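Side-chain contact in TetR family transcriptional regulator (Rhodococcus erythropolis, PDB 4ZA6), which is the TetR-family repressor QsdR, which probably controls transcription of the quorum-sensing signal degradation gene qsdA: residues 65-70 with 121-126. Residues are numbered along the deposited sequence; the frame is centred on the assembly and turned at random.
Sequences KAMSQA and ASITAE
Met-67 spans the gap between two helices and touches Ile-123 and Glu-126 at two successive atoms. The backbones stay well apart, with 9.8 Å between the CA atoms of Met-67 and Ile-123. One long thioether chain therefore makes the whole contact, and it buries only 104 Å².

The buried part is at the sulfur. SD of Met-67 lies 3.7 Å from CG2 of Ile-123, an apolar contact in which the two side chains meet at a slant. The methyl branch, not the longer CG1 arm, does the touching. Ile-123 is buried, and its side chain also packs on Glu-60, Tyr-63 and Arg-64.

The open part is at the methyl end. The Met-67 chain runs out nearly straight to SD and then bends (chi3 73°). The bend brings CE to 3.8 Å from OE2 of Glu-126, whose side chain crosses that of Met-67 at about a right angle. This is a van der Waals contact on the solvent side, where Glu-126 is exposed. The stronger tie of the carboxylate is elsewhere: OE1 forms a salt bridge with Arg-64, on the same helix as Met-67. The bridge probably steadies the carboxylate beside the thioether and favours its charged form.

The contact joins the C-terminal end of helix 47-69 to the middle of helix 115-133. Helix 74-90 packs against both: Val-85 meets Ala-66, and Phe-82 meets Thr-124. Its Tyr-77 hydroxyl also hydrogen-bonds O of Met-67. Helix 143-158 packs on helix 115-133 at Ala-121, Thr-124 and Ala-125, within the all-helical TetR-like C-terminal domain.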
loop_
_atom_site.group_PDB
_atom_site.type_symbol
_atom_site.label_atom_id
_atom_site.label_comp_id
_atom_site.label_asym_id
_atom_site.label_seq_id
_atom_site.Cartn_x
_atom_site.Cartn_y
_atom_site.Cartn_z
ATOM N N LYS A 65 -7.301 4.205 8.139
ATOM C CA LYS A 65 -7.052 5.276 9.101
ATOM C C LYS A 65 -7.191 6.608 8.370
ATOM O O LYS A 65 -7.949 7.464 8.808
ATOM C CB LYS A 65 -5.652 5.121 9.735
ATOM C CG LYS A 65 -5.383 6.111 10.870
ATOM C CD LYS A 65 -3.974 5.992 11.411
ATOM C CE LYS A 65 -3.684 7.026 12.475
ATOM N NZ LYS A 65 -2.301 6.906 13.010
ATOM N N ALA A 66 -6.557 6.745 7.206
ATOM C CA ALA A 66 -6.649 7.980 6.430
ATOM C C ALA A 66 -8.082 8.306 6.013
ATOM O O ALA A 66 -8.444 9.470 6.041
ATOM C CB ALA A 66 -5.740 7.922 5.215
ATOM N N MET A 67 -8.893 7.290 5.655
ATOM C CA MET A 67 -10.301 7.461 5.260
ATOM C C MET A 67 -11.162 7.989 6.389
ATOM O O MET A 67 -12.097 8.741 6.128
ATOM C CB MET A 67 -10.899 6.142 4.754
ATOM C CG MET A 67 -10.472 5.755 3.352
ATOM S SD MET A 67 -10.721 3.975 3.030
ATOM C CE MET A 67 -12.509 3.917 2.889
ATOM N N SER A 68 -10.894 7.561 7.632
ATOM C CA SER A 68 -11.672 8.011 8.792
ATOM C C SER A 68 -11.233 9.418 9.243
ATOM O O SER A 68 -12.043 10.153 9.800
ATOM C CB SER A 68 -11.568 7.002 9.940
ATOM O OG SER A 68 -10.253 6.919 10.467
ATOM N N GLN A 69 -9.959 9.795 8.975
ATOM C CA GLN A 69 -9.400 11.094 9.387
ATOM C C GLN A 69 -9.464 12.195 8.322
ATOM O O GLN A 69 -9.402 13.378 8.667
ATOM C CB GLN A 69 -7.975 10.920 9.947
ATOM C CG GLN A 69 -7.982 10.200 11.311
ATOM C CD GLN A 69 -6.635 9.890 11.918
ATOM O OE1 GLN A 69 -6.517 9.659 13.128
ATOM N NE2 GLN A 69 -5.602 9.806 11.099
ATOM N N ALA A 70 -9.631 11.825 7.048
ATOM C CA ALA A 70 -9.710 12.810 5.956
ATOM C C ALA A 70 -10.938 13.714 6.021
ATOM O O ALA A 70 -12.005 13.277 6.449
ATOM C CB ALA A 70 -9.634 12.126 4.604
ATOM N N ALA A 121 -5.559 -0.511 -5.040
ATOM C CA ALA A 121 -6.549 -0.311 -6.128
ATOM C C ALA A 121 -8.006 -0.638 -5.698
ATOM O O ALA A 121 -8.919 0.113 -6.032
ATOM C CB ALA A 121 -6.162 -1.143 -7.345
ATOM N N SER A 122 -8.216 -1.724 -4.943
ATOM C CA SER A 122 -9.565 -2.101 -4.477
ATOM C C SER A 122 -10.086 -1.163 -3.382
ATOM O O SER A 122 -11.273 -0.855 -3.375
ATOM C CB SER A 122 -9.613 -3.567 -4.044
ATOM O OG SER A 122 -8.856 -3.753 -2.863
ATOM N N ILE A 123 -9.216 -0.683 -2.477
ATOM C CA ILE A 123 -9.644 0.308 -1.470
ATOM C C ILE A 123 -9.883 1.639 -2.174
ATOM O O ILE A 123 -10.891 2.294 -1.884
ATOM C CB ILE A 123 -8.650 0.454 -0.286
ATOM C CG1 ILE A 123 -8.529 -0.879 0.509
ATOM C CG2 ILE A 123 -9.090 1.615 0.641
ATOM C CD1 ILE A 123 -7.399 -0.913 1.532
ATOM N N THR A 124 -9.006 2.027 -3.149
ATOM C CA THR A 124 -9.245 3.271 -3.907
ATOM C C THR A 124 -10.603 3.214 -4.652
ATOM O O THR A 124 -11.361 4.169 -4.594
ATOM C CB THR A 124 -8.081 3.639 -4.840
ATOM O OG1 THR A 124 -6.872 3.683 -4.079
ATOM C CG2 THR A 124 -8.307 5.000 -5.548
ATOM N N ALA A 125 -10.901 2.069 -5.313
ATOM C CA ALA A 125 -12.148 1.806 -6.037
ATOM C C ALA A 125 -13.373 2.001 -5.104
ATOM O O ALA A 125 -14.373 2.578 -5.508
ATOM C CB ALA A 125 -12.128 0.374 -6.590
ATOM N N GLU A 126 -13.268 1.527 -3.867
ATOM C CA GLU A 126 -14.297 1.636 -2.822
ATOM C C GLU A 126 -14.519 3.124 -2.441
ATOM O O GLU A 126 -15.670 3.571 -2.315
ATOM C CB GLU A 126 -13.876 0.788 -1.615
ATOM C CG GLU A 126 -14.836 0.831 -0.438
ATOM C CD GLU A 126 -14.205 0.444 0.883
ATOM O OE1 GLU A 126 -13.264 -0.385 0.890
ATOM O OE2 GLU A 126 -14.676 0.956 1.920
#